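Local coordinates for protein aspartate semialdehyde dehydrogenase (Francisella tularensis subsp. tularensis, PDB 4WOJ) that probably catalyses the NADPH-dependent reductive dephosphorylation of aspartyl-4-phosphate to aspartate semialdehyde, a step toward lysine, methionine and threonine, at residues V116-I129 and W355-I368. Residues are numbered along the deposited sequence; the frame is centred on the assembly and turned at random.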
loop_
_atom_site.group_PDB
_atom_site.type_symbol
_atom_site.label_atom_id
_atom_site.label_comp_id
_atom_site.label_asym_id
_atom_site.label_seq_id
_atom_site.Cartn_x
_atom_site.Cartn_y
_atom_site.Cartn_z
ATOM N N VAL B 116 8.456 19.123 -17.097
ATOM C CA VAL B 116 9.897 18.925 -16.932
ATOM C C VAL B 116 10.296 17.680 -16.125
ATOM O O VAL B 116 9.899 17.488 -14.974
ATOM C CB VAL B 116 10.626 20.164 -16.314
ATOM C CG1 VAL B 116 10.458 21.372 -17.221
ATOM C CG2 VAL B 116 10.124 20.489 -14.927
ATOM N N LEU B 117 11.115 16.847 -16.750
ATOM C CA LEU B 117 11.783 15.752 -16.068
ATOM C C LEU B 117 13.007 15.402 -16.921
ATOM O O LEU B 117 12.997 14.476 -17.753
ATOM C CB LEU B 117 10.845 14.572 -15.886
ATOM C CG LEU B 117 11.354 13.390 -15.049
ATOM C CD1 LEU B 117 11.592 13.790 -13.626
ATOM C CD2 LEU B 117 10.334 12.263 -15.102
ATOM N N ASP B 118 14.064 16.163 -16.703
ATOM C CA ASP B 118 15.137 16.277 -17.685
ATOM C C ASP B 118 15.974 15.004 -17.888
ATOM O O ASP B 118 16.552 14.843 -18.942
ATOM C CB ASP B 118 16.061 17.443 -17.352
ATOM C CG ASP B 118 16.897 17.170 -16.115
ATOM O OD1 ASP B 118 16.386 17.415 -14.999
ATOM O OD2 ASP B 118 18.029 16.676 -16.256
ATOM N N PRO B 119 16.034 14.095 -16.900
ATOM C CA PRO B 119 16.683 12.825 -17.258
ATOM C C PRO B 119 15.911 12.041 -18.329
ATOM O O PRO B 119 16.392 11.023 -18.817
ATOM C CB PRO B 119 16.693 12.057 -15.934
ATOM C CG PRO B 119 16.646 13.115 -14.909
ATOM C CD PRO B 119 15.688 14.117 -15.476
ATOM N N LEU B 120 14.705 12.490 -18.662
ATOM C CA LEU B 120 13.915 11.835 -19.735
ATOM C C LEU B 120 13.609 12.723 -20.941
ATOM O O LEU B 120 13.485 12.230 -22.047
ATOM C CB LEU B 120 12.618 11.250 -19.146
ATOM C CG LEU B 120 12.766 9.843 -18.549
ATOM C CD1 LEU B 120 11.496 9.438 -17.844
ATOM C CD2 LEU B 120 13.084 8.833 -19.644
ATOM N N ASN B 121 13.480 14.027 -20.738
ATOM C CA ASN B 121 13.063 14.905 -21.820
ATOM C C ASN B 121 13.864 16.171 -21.830
ATOM O O ASN B 121 13.354 17.235 -22.164
ATOM C CB ASN B 121 11.593 15.276 -21.694
ATOM C CG ASN B 121 11.312 16.128 -20.471
ATOM O OD1 ASN B 121 12.119 16.204 -19.554
ATOM N ND2 ASN B 121 10.164 16.771 -20.456
ATOM N N HIS B 122 15.127 16.079 -21.468
ATOM C CA HIS B 122 15.980 17.236 -21.563
ATOM C C HIS B 122 15.990 17.850 -22.988
ATOM O O HIS B 122 15.829 19.081 -23.154
ATOM C CB HIS B 122 17.381 16.836 -21.208
ATOM C CG HIS B 122 18.258 17.985 -20.863
ATOM N ND1 HIS B 122 19.243 17.895 -19.905
ATOM C CD2 HIS B 122 18.315 19.248 -21.346
ATOM C CE1 HIS B 122 19.882 19.049 -19.826
ATOM N NE2 HIS B 122 19.348 19.883 -20.698
ATOM N N ASP B 123 16.170 16.999 -23.998
ATOM C CA ASP B 123 16.207 17.477 -25.412
ATOM C C ASP B 123 15.002 18.335 -25.804
ATOM O O ASP B 123 15.092 19.234 -26.634
ATOM C CB ASP B 123 16.400 16.343 -26.409
ATOM C CG ASP B 123 15.597 15.071 -26.074
ATOM O OD1 ASP B 123 14.556 15.089 -25.372
ATOM O OD2 ASP B 123 16.058 14.007 -26.535
ATOM N N GLN B 124 13.910 18.127 -25.106
ATOM C CA GLN B 124 12.676 18.812 -25.412
ATOM C C GLN B 124 12.571 20.083 -24.680
ATOM O O GLN B 124 11.951 21.007 -25.179
ATOM C CB GLN B 124 11.468 17.999 -24.991
ATOM C CG GLN B 124 11.238 16.700 -25.783
ATOM C CD GLN B 124 9.955 16.034 -25.309
ATOM O OE1 GLN B 124 8.856 16.671 -25.276
ATOM N NE2 GLN B 124 10.080 14.762 -24.873
ATOM N N ILE B 125 13.086 20.123 -23.452
ATOM C CA ILE B 125 13.084 21.367 -22.704
ATOM C C ILE B 125 13.872 22.367 -23.543
ATOM O O ILE B 125 13.456 23.492 -23.766
ATOM C CB ILE B 125 13.677 21.192 -21.285
ATOM C CG1 ILE B 125 12.710 20.410 -20.400
ATOM C CG2 ILE B 125 13.907 22.521 -20.612
ATOM C CD1 ILE B 125 13.388 19.442 -19.466
ATOM N N ILE B 126 15.011 21.933 -24.026
ATOM C CA ILE B 126 15.869 22.796 -24.803
ATOM C C ILE B 126 15.168 23.280 -26.056
ATOM O O ILE B 126 15.267 24.448 -26.414
ATOM C CB ILE B 126 17.185 22.087 -25.145
ATOM C CG1 ILE B 126 18.123 22.227 -23.951
ATOM C CG2 ILE B 126 17.852 22.718 -26.342
ATOM C CD1 ILE B 126 19.320 21.300 -24.036
ATOM N N ASN B 127 14.458 22.386 -26.719
ATOM C CA ASN B 127 13.732 22.743 -27.933
ATOM C C ASN B 127 12.631 23.769 -27.657
ATOM O O ASN B 127 12.324 24.606 -28.495
ATOM C CB ASN B 127 13.090 21.506 -28.532
ATOM C CG ASN B 127 12.596 21.739 -29.930
ATOM O OD1 ASN B 127 13.076 22.619 -30.634
ATOM N ND2 ASN B 127 11.628 20.960 -30.339
ATOM N N ALA B 128 12.048 23.685 -26.471
ATOM C CA ALA B 128 10.956 24.552 -26.075
ATOM C C ALA B 128 11.462 25.959 -25.768
ATOM O O ALA B 128 10.893 26.961 -26.228
ATOM C CB ALA B 128 10.225 23.964 -24.854
ATOM N N ILE B 129 12.508 26.029 -24.949
ATOM C CA ILE B 129 13.145 27.298 -24.616
ATOM C C ILE B 129 13.523 27.949 -25.935
ATOM O O ILE B 129 13.175 29.098 -26.193
ATOM C CB ILE B 129 14.420 27.107 -23.763
ATOM C CG1 ILE B 129 14.089 26.461 -22.405
ATOM C CG2 ILE B 129 15.105 28.456 -23.524
ATOM C CD1 ILE B 129 15.285 25.928 -21.640
ATOM N N TRP B 355 12.720 14.321 -5.816
ATOM C CA TRP B 355 12.447 13.952 -7.232
ATOM C C TRP B 355 10.961 14.113 -7.573
ATOM O O TRP B 355 10.586 14.511 -8.686
ATOM C CB TRP B 355 12.967 12.557 -7.551
ATOM C CG TRP B 355 14.372 12.574 -8.065
ATOM C CD1 TRP B 355 15.437 11.873 -7.577
ATOM C CD2 TRP B 355 14.865 13.346 -9.147
ATOM N NE1 TRP B 355 16.559 12.161 -8.300
ATOM C CE2 TRP B 355 16.232 13.057 -9.279
ATOM C CE3 TRP B 355 14.282 14.243 -10.027
ATOM C CZ2 TRP B 355 17.019 13.632 -10.251
ATOM C CZ3 TRP B 355 15.060 14.810 -10.987
ATOM C CH2 TRP B 355 16.418 14.511 -11.098
ATOM N N GLY B 356 10.125 13.836 -6.592
ATOM C CA GLY B 356 8.699 14.080 -6.715
ATOM C C GLY B 356 8.273 15.520 -6.871
ATOM O O GLY B 356 7.217 15.778 -7.435
ATOM N N ALA B 357 9.011 16.475 -6.293
ATOM C CA ALA B 357 8.538 17.861 -6.376
ATOM C C ALA B 357 9.626 18.869 -6.694
ATOM O O ALA B 357 9.611 19.476 -7.748
ATOM C CB ALA B 357 7.795 18.229 -5.106
ATOM N N ALA B 358 10.568 19.034 -5.771
ATOM C CA ALA B 358 11.600 20.071 -5.849
ATOM C C ALA B 358 12.647 19.896 -6.910
ATOM O O ALA B 358 13.022 20.872 -7.571
ATOM C CB ALA B 358 12.281 20.184 -4.488
ATOM N N GLU B 359 13.193 18.693 -7.050
ATOM C CA GLU B 359 14.426 18.497 -7.827
ATOM C C GLU B 359 14.281 18.842 -9.306
ATOM O O GLU B 359 15.175 19.461 -9.888
ATOM C CB GLU B 359 14.974 17.068 -7.618
ATOM C CG GLU B 359 16.417 16.776 -8.080
ATOM C CD GLU B 359 17.479 17.685 -7.452
ATOM O OE1 GLU B 359 17.163 18.435 -6.505
ATOM O OE2 GLU B 359 18.632 17.681 -7.939
ATOM N N PRO B 360 13.158 18.441 -9.934
ATOM C CA PRO B 360 13.017 18.720 -11.349
ATOM C C PRO B 360 12.994 20.202 -11.649
ATOM O O PRO B 360 13.455 20.659 -12.725
ATOM C CB PRO B 360 11.667 18.087 -11.686
ATOM C CG PRO B 360 11.499 17.021 -10.649
ATOM C CD PRO B 360 12.066 17.599 -9.416
ATOM N N LEU B 361 12.420 20.942 -10.716
ATOM C CA LEU B 361 12.248 22.371 -10.873
ATOM C C LEU B 361 13.607 23.037 -10.861
ATOM O O LEU B 361 13.948 23.773 -11.801
ATOM C CB LEU B 361 11.330 22.902 -9.762
ATOM C CG LEU B 361 9.920 22.281 -9.722
ATOM C CD1 LEU B 361 8.999 23.093 -8.835
ATOM C CD2 LEU B 361 9.326 22.156 -11.150
ATOM N N ARG B 362 14.365 22.773 -9.782
ATOM C CA ARG B 362 15.766 23.192 -9.646
ATOM C C ARG B 362 16.570 22.910 -10.886
ATOM O O ARG B 362 17.349 23.732 -11.324
ATOM C CB ARG B 362 16.448 22.475 -8.478
ATOM C CG ARG B 362 17.839 23.001 -8.166
ATOM C CD ARG B 362 18.572 22.153 -7.110
ATOM N NE ARG B 362 19.047 20.866 -7.626
ATOM C CZ ARG B 362 20.119 20.692 -8.406
ATOM N NH1 ARG B 362 20.460 19.481 -8.814
ATOM N NH2 ARG B 362 20.853 21.712 -8.782
ATOM N N ARG B 363 16.395 21.741 -11.457
ATOM C CA ARG B 363 17.218 21.351 -12.592
ATOM C C ARG B 363 16.836 22.071 -13.905
ATOM O O ARG B 363 17.678 22.340 -14.747
ATOM C CB ARG B 363 17.190 19.818 -12.753
ATOM C CG ARG B 363 17.927 19.079 -11.614
ATOM C CD ARG B 363 17.752 17.565 -11.741
ATOM N NE ARG B 363 18.315 17.141 -13.014
ATOM C CZ ARG B 363 19.547 16.684 -13.188
ATOM N NH1 ARG B 363 20.404 16.528 -12.166
ATOM N NH2 ARG B 363 19.933 16.343 -14.391
ATOM N N VAL B 364 15.568 22.390 -14.080
ATOM C CA VAL B 364 15.148 23.100 -15.276
ATOM C C VAL B 364 15.517 24.574 -15.170
ATOM O O VAL B 364 15.899 25.210 -16.157
ATOM C CB VAL B 364 13.670 22.887 -15.590
ATOM C CG1 VAL B 364 12.738 23.643 -14.659
ATOM C CG2 VAL B 364 13.411 23.227 -17.069
ATOM N N LEU B 365 15.465 25.109 -13.957
ATOM C CA LEU B 365 16.011 26.440 -13.700
ATOM C C LEU B 365 17.422 26.567 -14.242
ATOM O O LEU B 365 17.745 27.551 -14.908
ATOM C CB LEU B 365 16.031 26.723 -12.202
ATOM C CG LEU B 365 16.658 28.052 -11.787
ATOM C CD1 LEU B 365 15.942 29.243 -12.403
ATOM C CD2 LEU B 365 16.699 28.189 -10.262
ATOM N N ASN B 366 18.243 25.554 -13.968
ATOM C CA ASN B 366 19.621 25.514 -14.437
ATOM C C ASN B 366 19.796 25.475 -15.924
ATOM O O ASN B 366 20.763 26.034 -16.447
ATOM C CB ASN B 366 20.351 24.331 -13.839
ATOM C CG ASN B 366 20.740 24.574 -12.399
ATOM O OD1 ASN B 366 20.802 25.701 -11.947
ATOM N ND2 ASN B 366 20.963 23.510 -11.664
ATOM N N ILE B 367 18.882 24.794 -16.601
ATOM C CA ILE B 367 18.884 24.705 -18.057
ATOM C C ILE B 367 18.507 26.062 -18.648
ATOM O O ILE B 367 19.115 26.524 -19.579
ATOM C CB ILE B 367 17.912 23.614 -18.529
ATOM C CG1 ILE B 367 18.439 22.237 -18.096
ATOM C CG2 ILE B 367 17.759 23.610 -20.047
ATOM C CD1 ILE B 367 17.394 21.139 -18.152
ATOM N N ILE B 368 17.531 26.718 -18.057
ATOM C CA ILE B 368 17.167 28.055 -18.464
ATOM C C ILE B 368 18.269 29.103 -18.159
ATOM O O ILE B 368 18.534 29.972 -18.970
ATOM C CB ILE B 368 15.827 28.430 -17.813
ATOM C CG1 ILE B 368 14.728 27.576 -18.455
ATOM C CG2 ILE B 368 15.524 29.916 -17.991
ATOM C CD1 ILE B 368 13.520 27.314 -17.583
#
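The guanidinium of Arg363 receives the carboxylate of Asp118 at its edge, the two planes only 7° apart. Side-on, Arg363 NE donates to Asp118 OD1 (2.8 Å) and Arg363 NH2 to Asp118 OD2 (2.7 Å); both bonds are nearly straight and use the syn lone pairs, so the paired grip fixes the rotation of both groups. A bend at chi3 of Arg363 (61°) turns its end back to the acid. One face of the His122 ring carries the CD1 methyl of Ile367, a CH-pi contact 3.7 Å from the ring centroid. On Trp355, Glu359 CG lies over one face, while Pro119 CG approaches the ring obliquely, 4.1 Å from CH2. Helix 118-129 follows strand 113-116, at one edge of the parallel sheet in the Rossmann-type NAD-binding domain, and segment 355-368 of the C-terminal helix packs against it at a crossing angle of -46°. Ile367 is the knob of this packing, set among Asp118, His122, Ile125 and Ile126, with its CG2 reaching Ile129 CD1 at 3.7 Å. Deeper in, Val364 CG2, anti to its own backbone N, touches both Val116 CG1 (3.5 Å) and Ile125 CG2 (3.6 Å). Phe136 of strand 135-138 also touches Val116, Ile125 and Ile129. Trp355 also meets Trp303 edge-to-face, and its side chain is about 8 Å from that of Cys141, the predicted acyl-thioester nucleophile.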